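Long-range contacts in attaching and effacing protein, pathogenesis factor (Escherichia coli, PDB 4E9L), which acts as a bacterial adhesin of the intimin/invasin family, this chain being a piece of its immunoglobulin-like region that probably projects from the cell surface: residues 84-89 with 121-126; 102-107 with 186-191; 131-136 with 167-172; 268-273 with 282-287; 311-316 with 365-370. All blocks are in the same frame, centred on the assembly; numbering follows the deposited sequence. Where two conformers were deposited one is given.

How the contacts relate
The modelled chain is a string of immunoglobulin-like domains; no ligand or catalytic site is involved. Contacts 2 and 3 lie in one domain and touch each other, Val187 CG2 resting 3.9 Å from Leu167 CB; contact 3 is nested inside the loop closed by contact 2. Contact 1 sits at the N-terminal end of that domain; its centre is about 23 Å from that of contact 3, with nearest atoms about 7 Å apart, and its segments alternate along the chain with those of contact 2. Contact 4 belongs to the next domain, about 29 Å from contact 2 between centres, and contact 5 to a further one, about 107 Å from contact 1 between centres.

Contact 1. Residues 84-89 with 121-126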
# COMPACT_ATOMS: atom_id res chain seq x y z
N PHE A 84 29.86 8.62 -57.78
CA PHE A 84 30.40 7.26 -57.92
C PHE A 84 29.56 6.23 -57.14
O PHE A 84 28.84 6.58 -56.20
CB PHE A 84 31.87 7.20 -57.46
CG PHE A 84 32.09 7.70 -56.04
CD1 PHE A 84 32.48 9.01 -55.80
CD2 PHE A 84 31.90 6.86 -54.95
CE1 PHE A 84 32.68 9.48 -54.50
CE2 PHE A 84 32.08 7.33 -53.65
CZ PHE A 84 32.47 8.63 -53.43
N VAL A 85 29.72 4.94 -57.51
CA VAL A 85 29.04 3.81 -56.88
C VAL A 85 29.75 3.41 -55.56
O VAL A 85 30.96 3.20 -55.54
CB VAL A 85 28.89 2.64 -57.89
CG1 VAL A 85 28.59 1.31 -57.19
CG2 VAL A 85 27.82 2.96 -58.93
N ALA A 86 28.97 3.34 -54.45
CA ALA A 86 29.48 2.98 -53.13
C ALA A 86 29.76 1.47 -53.05
O ALA A 86 29.27 0.71 -53.88
CB ALA A 86 28.46 3.37 -52.07
N GLY A 87 30.56 1.06 -52.06
CA GLY A 87 30.89 -0.34 -51.82
C GLY A 87 29.74 -1.08 -51.14
O GLY A 87 28.66 -0.51 -50.95
N PRO A 88 29.93 -2.35 -50.74
CA PRO A 88 28.83 -3.05 -50.05
C PRO A 88 28.52 -2.47 -48.67
O PRO A 88 29.40 -1.87 -48.03
CB PRO A 88 29.28 -4.51 -49.98
CG PRO A 88 30.70 -4.54 -50.39
CD PRO A 88 31.14 -3.20 -50.87
N LEU A 89 27.26 -2.62 -48.22
CA LEU A 89 26.88 -2.12 -46.89
C LEU A 89 27.82 -2.72 -45.85
O LEU A 89 28.14 -3.92 -45.87
CB LEU A 89 25.44 -2.52 -46.52
CG LEU A 89 24.97 -2.00 -45.16
CD1 LEU A 89 23.75 -1.20 -45.27
CD2 LEU A 89 24.79 -3.12 -44.18
N ASN A 121 30.53 6.23 -47.24
CA ASN A 121 29.71 6.67 -48.36
C ASN A 121 28.28 6.18 -48.12
O ASN A 121 28.11 5.05 -47.69
CB ASN A 121 30.20 6.05 -49.69
CG ASN A 121 31.60 6.44 -50.08
OD1 ASN A 121 31.97 7.61 -50.02
ND2 ASN A 121 32.42 5.46 -50.47
N PRO A 122 27.24 6.97 -48.48
CA PRO A 122 25.86 6.46 -48.35
C PRO A 122 25.60 5.22 -49.26
O PRO A 122 26.16 5.12 -50.34
CB PRO A 122 25.01 7.64 -48.79
CG PRO A 122 25.90 8.46 -49.65
CD PRO A 122 27.25 8.35 -49.00
N VAL A 123 24.76 4.30 -48.79
CA VAL A 123 24.39 3.08 -49.53
C VAL A 123 22.89 3.14 -49.86
O VAL A 123 22.06 3.23 -48.95
CB VAL A 123 24.78 1.75 -48.80
CG1 VAL A 123 24.21 0.55 -49.54
CG2 VAL A 123 26.30 1.60 -48.70
N THR A 124 22.56 3.18 -51.17
CA THR A 124 21.17 3.23 -51.67
C THR A 124 20.93 2.03 -52.59
O THR A 124 21.89 1.36 -53.01
CB THR A 124 20.90 4.55 -52.45
OG1 THR A 124 21.73 4.58 -53.61
CG2 THR A 124 21.15 5.80 -51.63
N GLY A 125 19.66 1.77 -52.92
CA GLY A 125 19.27 0.72 -53.86
C GLY A 125 19.33 -0.71 -53.35
O GLY A 125 19.28 -1.65 -54.16
N LEU A 126 19.42 -0.88 -52.01
CA LEU A 126 19.41 -2.20 -51.36
C LEU A 126 17.97 -2.75 -51.34
O LEU A 126 17.01 -2.01 -51.57
CB LEU A 126 19.86 -2.04 -49.88
CG LEU A 126 21.29 -1.61 -49.57
CD1 LEU A 126 21.42 -1.35 -48.10
CD2 LEU A 126 22.31 -2.67 -49.99
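Phe84 meets Asn121 at the start of segment 84-89: the ring edge, through CE2 and CZ, faces the side-chain amide, with CZ 3.6 Å from Asn121 OD1. The amide carbon lies near the ring plane, and ring and amide planes stand 73° apart, a steep edge contact without a hydrogen bond. Phe84 CG sits between the backbone N and the carbonyl carbon (chi1 55°), which brings the ring end closer to Asn121 than its first bond suggests. Ala86 comes next and points its methyl at the opposite backbone. Its CB is 3.4 Å from Pro122 O and 4.0 Å from Asn121 CB, and its contact with Val123 CG2 is looser, at 4.4 Å. At Gly87 the carbonyl takes over, with O 3.9 Å from Val123 CG2. Val123 CG2 also comes within 4.2 Å of Leu89 CA. Leu89 then extends CG anti to its backbone N (chi1 -179°), and its CD1 reaches Leu126 CD1 at 3.7 Å, the two side chains crossing at about a right angle. No hydrogen bond joins the segments directly. Asp117 links them instead, one carboxylate oxygen accepting from Gly87 N and the other from Asn121 N. This is loop-to-loop packing near the surface, where the chain entering an immunoglobulin-like domain of the invasin type lies against the loop that follows strand 108-114.

Contact 2. Residues 102-107 with 186-191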
# COMPACT_ATOMS: atom_id res chain seq x y z
N LYS A 102 10.57 7.72 -25.87
CA LYS A 102 9.32 7.81 -25.11
C LYS A 102 8.02 7.95 -25.95
O LYS A 102 7.14 8.75 -25.60
CB LYS A 102 9.41 8.76 -23.90
CG LYS A 102 10.51 8.32 -22.94
CD LYS A 102 10.44 9.06 -21.61
CE LYS A 102 11.75 9.00 -20.84
NZ LYS A 102 12.32 7.63 -20.73
N PRO A 103 7.85 7.20 -27.08
CA PRO A 103 6.55 7.24 -27.75
C PRO A 103 5.56 6.53 -26.81
O PRO A 103 5.98 5.79 -25.90
CB PRO A 103 6.79 6.42 -29.02
CG PRO A 103 7.79 5.38 -28.58
CD PRO A 103 8.73 6.17 -27.69
N VAL A 104 4.27 6.79 -26.98
CA VAL A 104 3.24 6.20 -26.12
C VAL A 104 2.69 4.96 -26.80
O VAL A 104 2.59 4.91 -28.04
CB VAL A 104 2.12 7.26 -25.84
CG1 VAL A 104 1.02 6.71 -24.92
CG2 VAL A 104 2.72 8.54 -25.24
N VAL A 105 2.30 3.96 -26.00
CA VAL A 105 1.63 2.74 -26.50
C VAL A 105 0.47 3.15 -27.39
O VAL A 105 -0.20 4.17 -27.13
CB VAL A 105 1.13 1.79 -25.36
CG1 VAL A 105 2.29 1.14 -24.65
CG2 VAL A 105 0.20 2.50 -24.37
N GLY A 106 0.30 2.40 -28.49
CA GLY A 106 -0.76 2.67 -29.46
C GLY A 106 -0.43 3.80 -30.41
O GLY A 106 -1.19 4.06 -31.34
N GLY A 107 0.70 4.46 -30.19
CA GLY A 107 1.13 5.54 -31.06
C GLY A 107 2.02 5.05 -32.19
O GLY A 107 1.90 3.91 -32.68
N THR A 186 12.09 3.43 -24.81
CA THR A 186 11.13 2.99 -23.83
C THR A 186 9.79 3.46 -24.36
O THR A 186 9.61 4.66 -24.61
CB THR A 186 11.40 3.62 -22.45
OG1 THR A 186 12.71 3.28 -22.04
CG2 THR A 186 10.37 3.17 -21.39
N VAL A 187 8.88 2.52 -24.60
CA VAL A 187 7.53 2.85 -25.04
C VAL A 187 6.76 3.02 -23.72
O VAL A 187 6.74 2.10 -22.90
CB VAL A 187 6.92 1.78 -25.98
CG1 VAL A 187 5.49 2.17 -26.38
CG2 VAL A 187 7.79 1.57 -27.21
N VAL A 188 6.24 4.23 -23.47
CA VAL A 188 5.59 4.56 -22.20
C VAL A 188 4.10 4.22 -22.18
O VAL A 188 3.44 4.20 -23.22
CB VAL A 188 5.86 6.02 -21.70
CG1 VAL A 188 7.35 6.26 -21.52
CG2 VAL A 188 5.22 7.07 -22.61
N ALA A 189 3.58 3.98 -20.99
CA ALA A 189 2.16 3.71 -20.78
C ALA A 189 1.34 4.99 -21.14
O ALA A 189 1.88 6.10 -21.16
CB ALA A 189 1.92 3.32 -19.33
N ASP A 190 0.05 4.82 -21.44
CA ASP A 190 -0.81 5.96 -21.74
C ASP A 190 -1.22 6.67 -20.41
O ASP A 190 -0.65 6.37 -19.34
CB ASP A 190 -2.03 5.48 -22.55
CG ASP A 190 -2.60 6.50 -23.53
OD1 ASP A 190 -2.46 7.73 -23.27
OD2 ASP A 190 -3.26 6.09 -24.50
N ALA A 191 -2.17 7.61 -20.47
CA ALA A 191 -2.62 8.34 -19.28
C ALA A 191 -3.12 7.39 -18.18
O ALA A 191 -3.65 6.31 -18.47
CB ALA A 191 -3.72 9.33 -19.64
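An isolated beta bridge between Val104 and Val188 ties the loop before strand 108-114 to the chain leaving strand 183-187, at the end of one immunoglobulin-like domain. Two backbone bonds carry it. Val188 N gives its hydrogen to Pro103 O at 2.9 Å, and Val188 O receives Val105 N at 3.0 Å, so both polar backbone atoms of one residue are used. Val104 then opens a type II turn that Gly107 N closes onto Val104 O.

Side chains pack on both flanks of the bridge. Val187 presents CG2 to Pro103 CG at 4.0 Å and CG1 to Val105 CG1 at 3.8 Å. Val188 divides its branches likewise: CG1, anti to the carbonyl carbon (chi1 -59°), lies over the CB and CG methylenes of Lys102, and CG2 then falls between backbone N and carbonyl carbon and meets Val104 CG2 at 3.9 Å. Farther along, Val104 CG1 rests 3.7 Å from Asp190 CA. Asp190 turns its own carboxylate back, OD1 accepting Ala191 N, and its backbone N bonds to Asp220 of the following domain. The exit toward that domain is thus held at Val188 by backbone bonds that need no polar side chain, with valines packed round them.

Contact 3. Residues 131-136 with 167-172; sequences PSLSGA and LDVMPK
Lys172 reaches across to Ser132 with an extended side chain. Its CG leaves anti to the carbonyl carbon (chi1 -65°) and lies 4.1 Å from Ser132 CB; CD runs past that same carbon, CE comes alongside both CB and OG, and NZ ends 3.3 Å from Ser132 OG in a weak hydrogen bond. The serine hydroxyl is met by the lysine tip, while the methylenes behind it cover the serine CB.

The backbones pair as antiparallel strands, 132-134 and 167-170. Ser132 and Met170 form a hydrogen-bonded pair with reciprocal N-H to O bonds, and Ser134 and Asp168 form another, in which Asp168 N reaches Ser134 O at 2.8 Å. That last bond is almost straight at hydrogen, 176°, although the donor stands above the carbonyl plane. Between them Leu133 and Val169 are a non-hydrogen-bonded pair whose side chains lie side by side, CD2 of the leucine 3.8 Å from CG2 of the valine. Pro131 CB extends this apolar side, 4.2 Å from Val169 CG1, and its ring packs on Ala143, Trp146 and Ala156; Leu133 and Val169 touch Ile158, and Val169 also Ile96 of strand 95-99.

On the other side of the sheet Ser134 OG sits 3.3 Å from Asp168 CB. Asp168 OD2 makes a long, weak ion pair with Lys184, and OD1 lies near Glu166, a like charge that may raise the aspartate's proton affinity. Four backbone bonds fix the register in this invasin-type immunoglobulin-like sandwich, leaving a face of Leu133 and Val169 packed on the opposite sheet and one of Ser132, Ser134 and Asp168 that also carries Met170.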
# COMPACT_ATOMS: atom_id res chain seq x y z
N PRO A 131 12.01 -4.47 -40.81
CA PRO A 131 12.73 -4.14 -39.55
C PRO A 131 12.55 -5.22 -38.49
O PRO A 131 11.48 -5.82 -38.40
CB PRO A 131 12.05 -2.84 -39.10
CG PRO A 131 11.52 -2.22 -40.37
CD PRO A 131 11.04 -3.41 -41.16
N SER A 132 13.62 -5.53 -37.76
CA SER A 132 13.58 -6.54 -36.72
C SER A 132 13.21 -5.87 -35.37
O SER A 132 13.95 -4.99 -34.89
CB SER A 132 14.89 -7.30 -36.66
OG SER A 132 15.01 -8.08 -35.49
N LEU A 133 12.04 -6.24 -34.81
CA LEU A 133 11.53 -5.66 -33.55
C LEU A 133 11.64 -6.65 -32.42
O LEU A 133 11.22 -7.80 -32.55
CB LEU A 133 10.06 -5.20 -33.67
CG LEU A 133 9.55 -4.43 -34.89
CD1 LEU A 133 8.07 -4.06 -34.71
CD2 LEU A 133 10.34 -3.16 -35.14
N SER A 134 12.19 -6.20 -31.30
CA SER A 134 12.32 -6.99 -30.08
C SER A 134 12.07 -6.14 -28.85
O SER A 134 11.87 -4.91 -28.97
CB SER A 134 13.64 -7.76 -30.02
OG SER A 134 14.76 -6.89 -29.98
N GLY A 135 12.01 -6.81 -27.71
CA GLY A 135 11.70 -6.22 -26.41
C GLY A 135 10.20 -6.36 -26.16
O GLY A 135 9.44 -6.65 -27.09
N ALA A 136 9.77 -6.12 -24.91
CA ALA A 136 8.36 -6.22 -24.50
C ALA A 136 7.38 -5.48 -25.42
O ALA A 136 6.34 -6.03 -25.76
CB ALA A 136 8.20 -5.75 -23.05
N LEU A 167 11.59 -1.26 -26.61
CA LEU A 167 11.46 -1.61 -28.02
C LEU A 167 12.88 -1.48 -28.62
O LEU A 167 13.50 -0.42 -28.51
CB LEU A 167 10.48 -0.72 -28.79
CG LEU A 167 10.39 -1.01 -30.30
CD1 LEU A 167 9.60 -2.30 -30.58
CD2 LEU A 167 9.78 0.16 -31.05
N ASP A 168 13.41 -2.57 -29.16
CA ASP A 168 14.73 -2.63 -29.80
C ASP A 168 14.49 -2.84 -31.28
O ASP A 168 13.73 -3.73 -31.65
CB ASP A 168 15.55 -3.80 -29.24
CG ASP A 168 16.00 -3.67 -27.80
OD1 ASP A 168 15.57 -2.71 -27.13
OD2 ASP A 168 16.80 -4.53 -27.35
N VAL A 169 15.09 -2.00 -32.12
CA VAL A 169 14.93 -2.10 -33.58
C VAL A 169 16.30 -2.23 -34.24
O VAL A 169 17.20 -1.41 -34.00
CB VAL A 169 14.09 -0.92 -34.17
CG1 VAL A 169 13.82 -1.10 -35.66
CG2 VAL A 169 12.77 -0.74 -33.41
N MET A 170 16.45 -3.26 -35.07
CA MET A 170 17.68 -3.51 -35.82
C MET A 170 17.33 -3.72 -37.32
O MET A 170 16.50 -4.60 -37.62
CB MET A 170 18.44 -4.73 -35.22
CG MET A 170 19.59 -5.29 -36.08
SD MET A 170 21.05 -4.18 -36.21
CE MET A 170 21.84 -4.46 -34.61
N PRO A 171 17.93 -2.96 -38.27
CA PRO A 171 17.71 -3.29 -39.69
C PRO A 171 18.51 -4.55 -40.02
O PRO A 171 19.53 -4.85 -39.36
CB PRO A 171 18.25 -2.08 -40.44
CG PRO A 171 19.33 -1.55 -39.54
CD PRO A 171 18.95 -1.89 -38.12
N LYS A 172 18.01 -5.32 -40.98
CA LYS A 172 18.63 -6.57 -41.41
C LYS A 172 18.66 -6.70 -42.93
O LYS A 172 17.81 -6.15 -43.63
CB LYS A 172 17.94 -7.78 -40.74
CG LYS A 172 18.13 -7.82 -39.19
CD LYS A 172 17.76 -9.14 -38.58
CE LYS A 172 18.13 -9.20 -37.12
NZ LYS A 172 17.34 -10.24 -36.40

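Contact 4. Residues 268-273 with 282-287; sequences ELRVMP and TEAAQL
The amide of Gln286 lies among two other flat groups, the carboxylate of Glu268 and the guanidinium of Arg270. Its NE2 is at the edge of the guanidinium, near that plane, but Arg270 was modelled in two conformers and this approach, seen in one of them, is doubtful. The same caution applies to Arg270 CG, which in that conformer lies 3.7 Å from Gln286 CD, the two side chains running side by side. Toward Glu268 the same NE2 donates to OE1 at 3.1 Å, meeting the anti side of the carboxylate 31° out of its plane. Glu268 is bent at chi2 (-52°), which folds its carboxylate toward the glutamine; its other oxygen, OE2, bonds to Thr288 OG1, so both oxygens are engaged.

Four backbone bonds join the two strands. Leu269 and Leu287 exchange N-H and O in one hydrogen-bonded pair, Leu287 N reaching Leu269 O at 2.9 Å and almost straight. Val271 and Ala285 repeat the pattern, and Arg270 and Gln286 form the non-hydrogen-bonded pair between them. On the face away from Gln286, Leu269 CD2 rests 4.2 Å from Leu287 CD1, and Val271 CG1 lies 3.8 Å from Ala285 CB. At the far end Met272, bent at chi2 and chi3, curls its CE to 3.4 Å from Ala284 N.

These segments belong to the antiparallel hairpin of strands 267-275 and 278-290. Strand 231-236 flanks 267-275 in the same sheet, while Val199 and Val201 of strand 198-201 cover Val271 and Ala285 from the other sheet of this invasin-type immunoglobulin-like sandwich.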
# COMPACT_ATOMS: atom_id res chain seq x y z
N GLU A 268 -15.30 5.95 10.36
CA GLU A 268 -14.92 5.67 8.98
C GLU A 268 -13.90 6.66 8.43
O GLU A 268 -13.94 7.85 8.71
CB GLU A 268 -16.15 5.58 8.05
CG GLU A 268 -17.07 4.40 8.30
CD GLU A 268 -16.44 3.01 8.34
OE1 GLU A 268 -15.74 2.64 7.37
OE2 GLU A 268 -16.69 2.28 9.33
N LEU A 269 -13.00 6.13 7.62
CA LEU A 269 -11.95 6.86 6.93
C LEU A 269 -11.78 6.28 5.51
O LEU A 269 -11.74 5.06 5.35
CB LEU A 269 -10.64 6.70 7.74
CG LEU A 269 -9.38 7.38 7.22
CD1 LEU A 269 -9.61 8.84 6.97
CD2 LEU A 269 -8.25 7.24 8.22
N ARG A 270 -11.69 7.15 4.51
CA ARG A 270 -11.48 6.76 3.12
C ARG A 270 -10.23 7.46 2.60
O ARG A 270 -10.03 8.64 2.90
CB ARG A 270 -12.69 7.11 2.23
CG ARG A 270 -13.92 6.25 2.53
CD ARG A 270 -15.16 6.68 1.75
NE ARG A 270 -15.60 8.04 2.07
CZ ARG A 270 -16.32 8.37 3.14
NH1 ARG A 270 -16.67 7.44 4.03
NH2 ARG A 270 -16.68 9.63 3.34
N VAL A 271 -9.39 6.72 1.85
CA VAL A 271 -8.16 7.24 1.28
C VAL A 271 -8.19 7.12 -0.23
O VAL A 271 -8.35 6.02 -0.77
CB VAL A 271 -6.86 6.66 1.92
CG1 VAL A 271 -6.83 5.14 1.92
CG2 VAL A 271 -5.59 7.23 1.25
N MET A 272 -8.02 8.25 -0.89
CA MET A 272 -7.95 8.31 -2.34
C MET A 272 -6.58 8.87 -2.74
O MET A 272 -6.33 10.05 -2.52
CB MET A 272 -9.11 9.16 -2.91
CG MET A 272 -9.06 9.36 -4.44
SD MET A 272 -8.96 7.79 -5.36
CE MET A 272 -10.73 7.32 -5.29
N PRO A 273 -5.66 8.05 -3.32
CA PRO A 273 -4.40 8.62 -3.83
C PRO A 273 -4.76 9.54 -4.98
O PRO A 273 -5.78 9.33 -5.68
CB PRO A 273 -3.62 7.41 -4.36
CG PRO A 273 -4.35 6.22 -3.87
CD PRO A 273 -5.78 6.63 -3.69
N THR A 282 -10.13 3.76 -8.83
CA THR A 282 -11.57 3.58 -9.06
C THR A 282 -12.39 4.00 -7.85
O THR A 282 -13.33 4.78 -7.97
CB THR A 282 -11.88 2.12 -9.45
OG1 THR A 282 -10.78 1.54 -10.15
CG2 THR A 282 -13.14 2.01 -10.28
N GLU A 283 -12.01 3.49 -6.68
CA GLU A 283 -12.73 3.80 -5.46
C GLU A 283 -11.74 3.93 -4.33
O GLU A 283 -10.68 3.29 -4.37
CB GLU A 283 -13.81 2.74 -5.17
CG GLU A 283 -13.28 1.32 -5.04
CD GLU A 283 -14.32 0.25 -4.81
OE1 GLU A 283 -15.07 0.34 -3.80
OE2 GLU A 283 -14.37 -0.71 -5.61
N ALA A 284 -12.04 4.78 -3.36
CA ALA A 284 -11.16 5.01 -2.21
C ALA A 284 -11.06 3.74 -1.38
O ALA A 284 -12.03 2.98 -1.30
CB ALA A 284 -11.72 6.14 -1.37
N ALA A 285 -9.88 3.48 -0.79
CA ALA A 285 -9.75 2.34 0.12
C ALA A 285 -10.45 2.76 1.44
O ALA A 285 -10.31 3.91 1.87
CB ALA A 285 -8.30 2.02 0.38
N GLN A 286 -11.23 1.86 2.04
CA GLN A 286 -11.93 2.21 3.25
C GLN A 286 -11.46 1.43 4.48
O GLN A 286 -11.18 0.22 4.43
CB GLN A 286 -13.45 2.08 3.06
CG GLN A 286 -14.29 2.83 4.10
CD GLN A 286 -15.70 3.17 3.63
OE1 GLN A 286 -16.06 3.04 2.45
NE2 GLN A 286 -16.52 3.63 4.55
N LEU A 287 -11.33 2.16 5.59
CA LEU A 287 -11.01 1.54 6.86
C LEU A 287 -11.83 2.15 7.98
O LEU A 287 -12.43 3.23 7.82
CB LEU A 287 -9.48 1.48 7.17
CG LEU A 287 -8.68 2.76 7.44
CD1 LEU A 287 -8.75 3.17 8.93
CD2 LEU A 287 -7.21 2.50 7.19

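Contact 5. Residues 311-316 with 365-370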
# COMPACT_ATOMS: atom_id res chain seq x y z
N LYS A 311 -16.32 -15.15 51.03
CA LYS A 311 -17.11 -16.11 50.25
C LYS A 311 -18.45 -15.61 49.67
O LYS A 311 -19.27 -16.44 49.24
CB LYS A 311 -17.26 -17.47 50.99
CG LYS A 311 -15.93 -18.22 51.20
CD LYS A 311 -15.18 -18.53 49.87
CE LYS A 311 -15.95 -19.40 48.89
NZ LYS A 311 -15.31 -19.43 47.54
N THR A 312 -18.69 -14.28 49.67
CA THR A 312 -19.90 -13.73 49.06
C THR A 312 -19.45 -13.14 47.69
O THR A 312 -18.31 -13.36 47.28
CB THR A 312 -20.61 -12.69 49.94
OG1 THR A 312 -19.78 -11.54 50.06
CG2 THR A 312 -21.07 -13.24 51.32
N THR A 313 -20.31 -12.42 47.00
CA THR A 313 -19.97 -11.86 45.70
C THR A 313 -20.15 -10.36 45.67
O THR A 313 -20.90 -9.79 46.48
CB THR A 313 -20.81 -12.49 44.57
OG1 THR A 313 -22.18 -12.23 44.82
CG2 THR A 313 -20.57 -14.00 44.39
N THR A 314 -19.46 -9.73 44.73
CA THR A 314 -19.59 -8.32 44.42
C THR A 314 -19.43 -8.17 42.92
O THR A 314 -18.62 -8.88 42.31
CB THR A 314 -18.68 -7.40 45.29
OG1 THR A 314 -19.06 -6.06 45.03
CG2 THR A 314 -17.18 -7.57 45.00
N GLU A 315 -20.22 -7.29 42.31
CA GLU A 315 -20.16 -7.01 40.89
C GLU A 315 -19.02 -6.01 40.63
O GLU A 315 -18.93 -5.00 41.32
CB GLU A 315 -21.50 -6.38 40.44
CG GLU A 315 -21.60 -6.18 38.96
CD GLU A 315 -22.80 -5.36 38.52
OE1 GLU A 315 -22.82 -4.14 38.80
OE2 GLU A 315 -23.70 -5.94 37.88
N LEU A 316 -18.17 -6.29 39.63
CA LEU A 316 -17.07 -5.41 39.22
C LEU A 316 -17.51 -4.71 37.95
O LEU A 316 -18.09 -5.36 37.08
CB LEU A 316 -15.78 -6.24 38.92
CG LEU A 316 -15.20 -7.04 40.08
CD1 LEU A 316 -13.89 -7.73 39.66
CD2 LEU A 316 -15.02 -6.17 41.34
N THR A 365 -18.54 -10.86 37.93
CA THR A 365 -18.92 -11.18 39.30
C THR A 365 -17.67 -11.66 40.00
O THR A 365 -17.04 -12.62 39.54
CB THR A 365 -20.01 -12.27 39.33
OG1 THR A 365 -21.21 -11.76 38.73
CG2 THR A 365 -20.31 -12.74 40.75
N LEU A 366 -17.32 -11.00 41.08
CA LEU A 366 -16.18 -11.40 41.88
C LEU A 366 -16.69 -12.22 43.03
O LEU A 366 -17.48 -11.70 43.81
CB LEU A 366 -15.41 -10.15 42.42
CG LEU A 366 -14.22 -10.43 43.35
CD1 LEU A 366 -13.11 -11.19 42.62
CD2 LEU A 366 -13.69 -9.12 43.98
N THR A 367 -16.18 -13.43 43.20
CA THR A 367 -16.49 -14.27 44.36
C THR A 367 -15.31 -14.08 45.30
O THR A 367 -14.15 -14.33 44.94
CB THR A 367 -16.68 -15.75 44.01
OG1 THR A 367 -17.73 -15.87 43.05
CG2 THR A 367 -17.05 -16.60 45.26
N LEU A 368 -15.61 -13.64 46.51
CA LEU A 368 -14.54 -13.42 47.48
C LEU A 368 -13.98 -14.75 47.98
O LEU A 368 -14.64 -15.77 47.90
CB LEU A 368 -15.05 -12.51 48.63
CG LEU A 368 -15.16 -11.00 48.35
CD1 LEU A 368 -13.84 -10.42 47.83
CD2 LEU A 368 -16.34 -10.67 47.39
N GLY A 369 -12.76 -14.72 48.46
CA GLY A 369 -12.08 -15.90 48.97
C GLY A 369 -12.43 -16.19 50.42
O GLY A 369 -13.37 -15.60 50.96
N SER A 370 -11.69 -17.12 51.04
CA SER A 370 -11.97 -17.50 52.45
C SER A 370 -11.29 -16.59 53.47
O SER A 370 -11.72 -16.56 54.63
CB SER A 370 -11.58 -18.96 52.70
OG SER A 370 -10.26 -19.20 52.27
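This is an antiparallel pairing between the two central strands of a sheet in an immunoglobulin-like sandwich of the invasin type, where strand 313-319 begins and strand 361-367 ends. Thr314 and Leu366 form the hydrogen-bonded pair, Thr314 N donating to Leu366 O at 2.9 Å and Leu366 N returning a bond to Thr314 O. Leu368 N continues the series to Thr312 O at 2.8 Å, and Lys311 N closes it on Gly369 O.

On the inner face Thr314 CG2 touches two leucines, Leu366 CD2 and Leu368 CD2, each at 4.0 Å. Its OG1, anti to the backbone N (chi1 -171°), is directed instead to Asp304. Leu316 lays CG against Leu366 CB at 3.9 Å. On the outer face Thr313 CG2 fits between two threonines, 3.9 Å from Thr365 CG2 and 3.7 Å from Thr367 OG1.

Lys311 folds over the loop end, bent at chi2 and chi3, with CD 3.4 Å from Leu368 O and its NZ in a salt bridge to Glu347. Leu368 O, buried by this contact, has no hydrogen-bonding partner; it receives a CA-H...O contact from Lys311 CA, 3.4 Å from Leu368 O.

Within the four-stranded sheet these two strands are central, between 300-303 and 350-358. Leu391, Leu393 and Val395 of strand 391-395 pack on Leu316, Leu366 and Leu368 respectively, joining this sheet to the one facing it.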